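Local coordinates for uncharacterized protein (Bacteroides ovatus, PDB 3P02) that is of unknown function but probably carries an immunoglobulin-like (E-set) beta sandwich in its N-terminal part, followed by a large antiparallel sheet, at residues A[55-60]-A[126-131]; A[91-96]-A[105-110]. All blocks are in the same frame, centred on the assembly; numbering follows the deposited sequence.

Contact 1: residues A[55-60]-A[126-131]; sequences RLVSFS and LKVCED. With EDO (1,2-ethanediol), chain E.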
ATOM      1  N   ARG A  55     -34.611   7.526  -3.802  1.00 20.71           N
ATOM      2  CA  ARG A  55     -34.078   6.183  -3.550  1.00 19.85           C
ATOM      3  C   ARG A  55     -33.435   6.132  -2.191  1.00 23.86           C
ATOM      4  O   ARG A  55     -32.573   6.961  -1.922  1.00 23.08           O
ATOM      5  CB  ARG A  55     -33.022   5.788  -4.623  1.00 18.50           C
ATOM      6  CG  ARG A  55     -33.426   6.017  -6.096  1.00 25.70           C
ATOM      7  CD  ARG A  55     -34.517   5.084  -6.601  1.00 28.40           C
ATOM      8  NE  ARG A  55     -33.953   3.783  -6.984  1.00 32.05           N
ATOM      9  CZ  ARG A  55     -33.549   3.464  -8.211  1.00 39.98           C
ATOM     10  NH1 ARG A  55     -33.662   4.336  -9.203  1.00 31.87           N
ATOM     11  NH2 ARG A  55     -33.045   2.262  -8.457  1.00 26.24           N
ATOM     12  N   LEU A  56     -33.821   5.168  -1.337  1.00 22.48           N
ATOM     13  CA  LEU A  56     -33.128   4.989  -0.065  1.00 23.61           C
ATOM     14  C   LEU A  56     -32.157   3.813  -0.255  1.00 24.72           C
ATOM     15  O   LEU A  56     -32.543   2.654  -0.428  1.00 23.98           O
ATOM     16  CB  LEU A  56     -34.070   4.821   1.135  1.00 25.35           C
ATOM     17  CG  LEU A  56     -33.404   4.795   2.535  1.00 31.52           C
ATOM     18  CD1 LEU A  56     -32.646   6.099   2.845  1.00 32.00           C
ATOM     19  CD2 LEU A  56     -34.445   4.550   3.624  1.00 37.64           C
ATOM     20  N   VAL A  57     -30.877   4.155  -0.299  1.00 20.43           N
ATOM     21  CA  VAL A  57     -29.812   3.218  -0.604  1.00 20.20           C
ATOM     22  C   VAL A  57     -29.110   2.769   0.660  1.00 20.66           C
ATOM     23  O   VAL A  57     -28.906   3.592   1.555  1.00 19.66           O
ATOM     24  CB  VAL A  57     -28.828   3.942  -1.566  1.00 25.77           C
ATOM     25  CG1 VAL A  57     -27.831   2.972  -2.137  1.00 26.32           C
ATOM     26  CG2 VAL A  57     -29.593   4.625  -2.705  1.00 25.97           C
ATOM     27  N   SER A  58     -28.780   1.463   0.737  1.00 14.89           N
ATOM     28  CA  SER A  58     -28.050   0.924   1.881  0.50 13.99           C
ATOM     29  C   SER A  58     -26.679   0.438   1.445  1.00 17.05           C
ATOM     30  O   SER A  58     -26.514  -0.042   0.317  1.00 17.49           O
ATOM     31  CB  SER A  58     -28.822  -0.196   2.575  0.50 18.12           C
ATOM     32  OG  SER A  58     -28.691  -1.449   1.934  0.50 27.68           O
ATOM     33  N   PHE A  59     -25.706   0.592   2.336  1.00 12.64           N
ATOM     34  CA  PHE A  59     -24.322   0.175   2.100  1.00 13.36           C
ATOM     35  C   PHE A  59     -23.917  -0.718   3.224  1.00 20.99           C
ATOM     36  O   PHE A  59     -24.160  -0.396   4.393  1.00 21.69           O
ATOM     37  CB  PHE A  59     -23.393   1.390   2.037  1.00 14.40           C
ATOM     38  CG  PHE A  59     -23.820   2.416   1.022  1.00 16.24           C
ATOM     39  CD1 PHE A  59     -23.510   2.256  -0.322  1.00 19.20           C
ATOM     40  CD2 PHE A  59     -24.496   3.562   1.415  1.00 17.83           C
ATOM     41  CE1 PHE A  59     -23.871   3.229  -1.256  1.00 20.10           C
ATOM     42  CE2 PHE A  59     -24.893   4.512   0.474  1.00 21.98           C
ATOM     43  CZ  PHE A  59     -24.581   4.339  -0.857  1.00 20.36           C
ATOM     44  N   SER A  60     -23.284  -1.826   2.901  1.00 17.25           N
ATOM     45  CA  SER A  60     -22.882  -2.719   3.959  1.00 18.08           C
ATOM     46  C   SER A  60     -21.601  -3.394   3.629  1.00 20.86           C
ATOM     47  O   SER A  60     -21.259  -3.582   2.456  1.00 16.62           O
ATOM     48  CB  SER A  60     -23.959  -3.775   4.196  1.00 23.18           C
ATOM     49  OG  SER A  60     -24.043  -4.670   3.100  1.00 31.92           O
ATOM     50  N   LEU A 126     -17.534  -3.667  -0.036  1.00 12.26           N
ATOM     51  CA  LEU A 126     -18.793  -2.968   0.224  1.00 11.33           C
ATOM     52  C   LEU A 126     -19.809  -3.233  -0.824  1.00 13.68           C
ATOM     53  O   LEU A 126     -19.464  -3.149  -2.000  1.00 13.69           O
ATOM     54  CB  LEU A 126     -18.549  -1.436   0.229  1.00 12.88           C
ATOM     55  CG  LEU A 126     -17.480  -0.922   1.148  1.00 18.31           C
ATOM     56  CD1 LEU A 126     -17.263   0.555   0.912  1.00 19.93           C
ATOM     57  CD2 LEU A 126     -17.876  -1.150   2.583  1.00 21.12           C
ATOM     58  N   LYS A 127     -21.063  -3.442  -0.434  1.00 10.31           N
ATOM     59  CA  LYS A 127     -22.101  -3.633  -1.438  1.00  9.85           C
ATOM     60  C   LYS A 127     -23.186  -2.586  -1.260  1.00 13.87           C
ATOM     61  O   LYS A 127     -23.513  -2.229  -0.136  1.00 13.26           O
ATOM     62  CB  LYS A 127     -22.714  -5.053  -1.329  1.00 11.65           C
ATOM     63  CG  LYS A 127     -23.783  -5.327  -2.401  1.00 15.64           C
ATOM     64  CD  LYS A 127     -24.263  -6.767  -2.422  1.00 14.74           C
ATOM     65  CE  LYS A 127     -25.247  -6.962  -3.546  1.00 14.76           C
ATOM     66  NZ  LYS A 127     -25.831  -8.341  -3.542  1.00 11.84           N
ATOM     67  N   VAL A 128     -23.753  -2.136  -2.369  1.00 11.83           N
ATOM     68  CA  VAL A 128     -24.861  -1.193  -2.390  1.00 12.46           C
ATOM     69  C   VAL A 128     -26.136  -1.983  -2.731  1.00 16.83           C
ATOM     70  O   VAL A 128     -26.098  -2.859  -3.610  1.00 16.16           O
ATOM     71  CB  VAL A 128     -24.607   0.036  -3.335  1.00 16.18           C
ATOM     72  CG1 VAL A 128     -24.334  -0.373  -4.783  1.00 16.71           C
ATOM     73  CG2 VAL A 128     -25.762   1.035  -3.257  1.00 16.13           C
ATOM     74  N   CYS A 129     -27.262  -1.671  -2.025  1.00 16.10           N
ATOM     75  CA  CYS A 129     -28.558  -2.343  -2.152  0.50 19.62           C
ATOM     76  C   CYS A 129     -29.687  -1.333  -1.944  1.00 21.08           C
ATOM     77  O   CYS A 129     -29.440  -0.234  -1.470  1.00 18.14           O
ATOM     78  CB  CYS A 129     -28.626  -3.457  -1.107  0.50 22.09           C
ATOM     79  SG  CYS A 129     -29.869  -4.728  -1.432  0.50 28.06           S
ATOM     80  N   GLU A 130     -30.909  -1.734  -2.217  1.00 22.26           N
ATOM     81  CA  GLU A 130     -32.145  -1.022  -1.939  1.00 23.72           C
ATOM     82  C   GLU A 130     -33.004  -2.040  -1.244  1.00 34.77           C
ATOM     83  O   GLU A 130     -33.127  -3.158  -1.762  1.00 33.03           O
ATOM     84  CB  GLU A 130     -32.824  -0.474  -3.192  1.00 24.32           C
ATOM     85  CG  GLU A 130     -32.125   0.719  -3.788  1.00 21.69           C
ATOM     86  CD  GLU A 130     -32.864   1.195  -5.011  1.00 34.03           C
ATOM     87  OE1 GLU A 130     -32.696   0.587  -6.093  1.00 26.28           O
ATOM     88  OE2 GLU A 130     -33.677   2.134  -4.864  1.00 27.72           O
ATOM     89  N   ASP A 131     -33.349  -1.773   0.028  0.50 34.67           N
ATOM     90  CA  ASP A 131     -34.097  -2.706   0.870  0.50 36.02           C
ATOM     91  C   ASP A 131     -35.593  -2.614   0.586  0.50 41.03           C
ATOM     92  O   ASP A 131     -36.107  -3.407  -0.202  0.50 41.04           O
ATOM     93  CB  ASP A 131     -33.800  -2.462   2.363  0.50 38.02           C
ATOM     94  CG  ASP A 131     -32.401  -2.866   2.825  0.50 49.29           C
ATOM     95  OD1 ASP A 131     -31.715  -3.613   2.085  0.50 49.25           O
ATOM     96  OD2 ASP A 131     -32.005  -2.458   3.938  0.50 55.51           O
TER
HETATM   97  C1  EDO E   4     -27.669  -8.196  -0.817  1.00 75.97           C
HETATM   98  O1  EDO E   4     -28.209  -8.882  -1.948  1.00 77.08           O
HETATM   99  C2  EDO E   4     -28.677  -8.130   0.319  1.00 75.77           C
HETATM  100  O2  EDO E   4     -28.116  -7.342   1.375  1.00 82.83           O
HETATM  101  O   HOH W   1     -35.172   2.975  -2.881  1.00 25.39           O
HETATM  102  O   HOH W   2     -32.286   0.465   1.372  1.00 36.35           O
HETATM  103  O   HOH W   3     -25.915  -3.246   1.177  1.00 26.94           O
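E130 gives up the most surface here, and its carboxylate is taken side-on by R55. NE of R55 bonds OE2 of E130 at 2.7 Å and R55 NH2 bonds E130 OE1 at 2.9 Å, both nearly straight. The oxygens lie in the guanidinium plane, but the carboxylate is turned 32° against it, so the salt bridge is two-pronged without being flat. R55 gets there by bending at chi2 and chi3 (-70° and -81°), while E130 reaches out extended. OE1 also has the hydroxyl of Y136, NH2 the carbonyl of Q11, and a water links OE2 to the backbone N of L56.

Next along, S58 pairs with C129 in an antiparallel hydrogen-bonded pair: S58 N reaches C129 O at 2.9 Å, and C129 N returns to S58 O. S60 repeats this with K127, with K127 N to S60 O at 2.9 Å; a water joins S60 OG to K127 O. NZ of K127 leads off to the carbonyl of Y136 and, by a weak bond, to an ethanediol.

Between these pairs, on the other face, F59 CE1 lies 3.9 Å from V128 CB. That face, with V57, packs on strands 13-15 and 36-45, while strand 55-61 is flanked by 95-98 and strand 122-130 by 146-154.

Contact 2: residues A[91-96]-A[105-110]; sequences SFPKEL and ALLPIE
S91 and E110 form the one antiparallel bridge between these segments, and past it the chain crosses the edge of what is probably an immunoglobulin-like (E-set) beta sandwich: strand 90-91 belongs with 104-112 in one sheet, whereas strand 95-98 pairs with 55-61 in the other. The gap that opens behind S91 is filled by side chains.

The main bump is CD1 of L107. The first torsion (177°) sets CG opposite the backbone N, and from there CD1 reaches into a hollow under the turn, 3.6 Å from P93 O and 3.8 Å from P93 CD. The side chains of P93 and L107 slide past each other in opposite directions. L96, crossing obliquely, brings CD1 of one of its two conformers to 4.1 Å from L107 CD1.

P93 is the answering bump. Its ring is wedged against L107 and P108, P93 CD 3.4 Å from P108 O and P93 CG 4.1 Å from P108 CD, the two proline rings crossing at about a right angle. Replacing P93 by an alanine removes CG and CD, which would probably open a gap beside L107 CD1 and P108 CD and let the turn move more freely.

F92 meets this seam mainly through its root, with L107 CD1 oblique to its ring. With chi1 at 65° the ring swings away from 105-110 between the two sheets, onto F59 and L126, and K94 NZ lies above one face, offset toward the rim. F92 CB rests on I109 CG1 at 3.9 Å, next to the bridge, where E110 N is bonded to S91 O at 2.9 Å.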
ATOM      1  N   SER A  91     -15.036   4.325   8.783  1.00  9.89           N
ATOM      2  CA  SER A  91     -16.442   4.616   9.040  0.50 11.16           C
ATOM      3  C   SER A  91     -17.110   5.090   7.766  1.00 15.17           C
ATOM      4  O   SER A  91     -16.516   5.796   6.952  1.00 13.79           O
ATOM      5  CB  SER A  91     -16.637   5.616  10.173  0.50 14.05           C
ATOM      6  OG  SER A  91     -16.321   6.940   9.786  0.50 17.71           O
ATOM      7  N   PHE A  92     -18.353   4.671   7.584  1.00 13.83           N
ATOM      8  CA  PHE A  92     -19.118   5.104   6.419  1.00 12.39           C
ATOM      9  C   PHE A  92     -20.599   5.071   6.772  1.00 17.63           C
ATOM     10  O   PHE A  92     -21.009   4.222   7.563  1.00 17.06           O
ATOM     11  CB  PHE A  92     -18.799   4.288   5.149  1.00 13.42           C
ATOM     12  CG  PHE A  92     -19.172   2.830   5.194  1.00 13.32           C
ATOM     13  CD1 PHE A  92     -20.474   2.417   4.916  1.00 15.79           C
ATOM     14  CD2 PHE A  92     -18.222   1.860   5.473  1.00 14.89           C
ATOM     15  CE1 PHE A  92     -20.813   1.062   4.929  1.00 17.46           C
ATOM     16  CE2 PHE A  92     -18.570   0.507   5.504  1.00 17.84           C
ATOM     17  CZ  PHE A  92     -19.860   0.112   5.234  1.00 17.86           C
ATOM     18  N   PRO A  93     -21.425   5.967   6.215  1.00 15.57           N
ATOM     19  CA  PRO A  93     -22.861   5.916   6.549  1.00 15.70           C
ATOM     20  C   PRO A  93     -23.507   4.663   5.948  1.00 19.37           C
ATOM     21  O   PRO A  93     -23.184   4.270   4.814  1.00 17.99           O
ATOM     22  CB  PRO A  93     -23.418   7.206   5.945  1.00 17.74           C
ATOM     23  CG  PRO A  93     -22.476   7.540   4.841  1.00 21.96           C
ATOM     24  CD  PRO A  93     -21.112   7.088   5.300  1.00 17.01           C
ATOM     25  N   LYS A  94     -24.411   4.024   6.702  1.00 17.80           N
ATOM     26  CA  LYS A  94     -25.065   2.792   6.252  1.00 17.32           C
ATOM     27  C   LYS A  94     -26.189   3.077   5.267  1.00 19.34           C
ATOM     28  O   LYS A  94     -26.622   2.173   4.567  1.00 19.33           O
ATOM     29  CB  LYS A  94     -25.599   1.964   7.433  1.00 20.51           C
ATOM     30  CG  LYS A  94     -24.519   1.565   8.445  1.00 29.98           C
ATOM     31  CD  LYS A  94     -23.276   0.837   7.848  1.00 38.45           C
ATOM     32  CE  LYS A  94     -22.011   1.461   8.397  1.00 38.54           C
ATOM     33  NZ  LYS A  94     -20.823   0.575   8.316  1.00 50.36           N
ATOM     34  N   GLU A  95     -26.652   4.326   5.212  1.00 18.59           N
ATOM     35  CA  GLU A  95     -27.737   4.734   4.327  1.00 18.43           C
ATOM     36  C   GLU A  95     -27.536   6.111   3.766  1.00 21.21           C
ATOM     37  O   GLU A  95     -26.915   6.968   4.390  1.00 20.89           O
ATOM     38  CB  GLU A  95     -29.092   4.711   5.055  1.00 20.67           C
ATOM     39  CG  GLU A  95     -29.621   3.314   5.317  1.00 30.65           C
ATOM     40  CD  GLU A  95     -30.921   3.284   6.095  1.00 51.13           C
ATOM     41  OE1 GLU A  95     -31.383   4.364   6.530  1.00 42.76           O
ATOM     42  OE2 GLU A  95     -31.483   2.179   6.262  1.00 47.97           O
ATOM     43  N   LEU A  96     -28.142   6.318   2.585  1.00 19.54           N
ATOM     44  CA  LEU A  96     -28.127   7.564   1.824  0.50 19.69           C
ATOM     45  C   LEU A  96     -29.396   7.680   1.015  1.00 21.69           C
ATOM     46  O   LEU A  96     -29.869   6.672   0.475  1.00 20.06           O
ATOM     47  CB  LEU A  96     -26.923   7.571   0.853  0.50 19.97           C
ATOM     48  CG  LEU A  96     -25.644   8.332   1.229  0.50 25.69           C
ATOM     49  CD1 LEU A  96     -24.772   7.536   2.146  0.50 25.86           C
ATOM     50  CD2 LEU A  96     -24.800   8.558  -0.001  0.50 27.62           C
ATOM     51  N   ALA A 105     -24.360   9.774  -6.799  1.00 14.61           N
ATOM     52  CA  ALA A 105     -24.198   9.982  -5.365  1.00 13.39           C
ATOM     53  C   ALA A 105     -22.788   9.598  -4.971  1.00 15.23           C
ATOM     54  O   ALA A 105     -22.040   9.066  -5.794  1.00 14.21           O
ATOM     55  CB  ALA A 105     -25.215   9.159  -4.581  1.00 14.62           C
ATOM     56  N   LEU A 106     -22.404   9.924  -3.735  1.00 13.32           N
ATOM     57  CA  LEU A 106     -21.081   9.586  -3.221  1.00 13.90           C
ATOM     58  C   LEU A 106     -21.183   8.945  -1.864  1.00 18.69           C
ATOM     59  O   LEU A 106     -21.950   9.407  -1.021  1.00 17.86           O
ATOM     60  CB  LEU A 106     -20.229  10.855  -3.111  1.00 14.46           C
ATOM     61  CG  LEU A 106     -19.694  11.412  -4.437  1.00 18.82           C
ATOM     62  CD1 LEU A 106     -19.065  12.738  -4.195  1.00 17.65           C
ATOM     63  CD2 LEU A 106     -18.662  10.458  -5.081  1.00 18.23           C
ATOM     64  N   LEU A 107     -20.420   7.883  -1.663  1.00 15.88           N
ATOM     65  CA  LEU A 107     -20.328   7.246  -0.374  1.00 14.95           C
ATOM     66  C   LEU A 107     -19.014   7.690   0.242  1.00 16.47           C
ATOM     67  O   LEU A 107     -17.963   7.262  -0.237  1.00 16.14           O
ATOM     68  CB  LEU A 107     -20.422   5.716  -0.445  1.00 14.60           C
ATOM     69  CG  LEU A 107     -20.257   4.983   0.917  1.00 18.06           C
ATOM     70  CD1 LEU A 107     -21.356   5.370   1.899  1.00 17.91           C
ATOM     71  CD2 LEU A 107     -20.245   3.487   0.718  1.00 18.61           C
ATOM     72  N   PRO A 108     -19.040   8.577   1.244  1.00 14.57           N
ATOM     73  CA  PRO A 108     -17.760   8.990   1.852  1.00 13.80           C
ATOM     74  C   PRO A 108     -17.315   7.971   2.894  1.00 15.43           C
ATOM     75  O   PRO A 108     -18.054   7.665   3.843  1.00 14.92           O
ATOM     76  CB  PRO A 108     -18.053  10.365   2.452  1.00 15.64           C
ATOM     77  CG  PRO A 108     -19.606  10.440   2.581  1.00 20.61           C
ATOM     78  CD  PRO A 108     -20.206   9.236   1.883  1.00 16.21           C
ATOM     79  N   ILE A 109     -16.103   7.424   2.696  1.00 12.70           N
ATOM     80  CA  ILE A 109     -15.523   6.467   3.631  1.00 11.97           C
ATOM     81  C   ILE A 109     -14.358   7.138   4.333  1.00 15.16           C
ATOM     82  O   ILE A 109     -13.358   7.448   3.680  1.00 12.92           O
ATOM     83  CB  ILE A 109     -15.087   5.143   2.961  1.00 13.92           C
ATOM     84  CG1 ILE A 109     -16.273   4.508   2.183  1.00 15.34           C
ATOM     85  CG2 ILE A 109     -14.531   4.170   4.023  1.00 14.51           C
ATOM     86  CD1 ILE A 109     -15.976   4.082   0.853  1.00 21.25           C
ATOM     87  N   GLU A 110     -14.477   7.332   5.660  1.00 13.51           N
ATOM     88  CA  GLU A 110     -13.403   7.944   6.431  1.00 12.49           C
ATOM     89  C   GLU A 110     -12.457   6.872   6.913  1.00 15.53           C
ATOM     90  O   GLU A 110     -12.848   6.021   7.710  1.00 16.44           O
ATOM     91  CB  GLU A 110     -13.960   8.741   7.611  1.00 13.98           C
ATOM     92  CG  GLU A 110     -14.734   9.980   7.161  1.00 27.26           C
ATOM     93  CD  GLU A 110     -15.276  10.888   8.253  1.00 49.14           C
ATOM     94  OE1 GLU A 110     -15.150  10.533   9.448  1.00 40.69           O
ATOM     95  OE2 GLU A 110     -15.825  11.961   7.910  1.00 45.12           O
TER
HETATM   96  O   HOH W   4     -14.059   8.833  11.045  1.00 38.39           O

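Overall arrangement
Contact 2 is nested within the chain loop that contact 1 closes, and their centres lie about 10 Å apart. Strand 55-61 joins them: one edge pairs with 126-131, and the other takes up the end of 91-96, through V57 N to L96 O at 2.8 Å and F59 N to K94 O at 2.9 Å, both probable hydrogen bonds. Contact 2 thus carries the chain from the sheet of 104-112 to that of contact 1. Their side chains also touch between the sheets, L126 CD2 lying 3.4 Å from F92 CE2. With the function unknown, no site can be tied to either contact; the ethanediol beside K127 probably came from the crystallisation liquor.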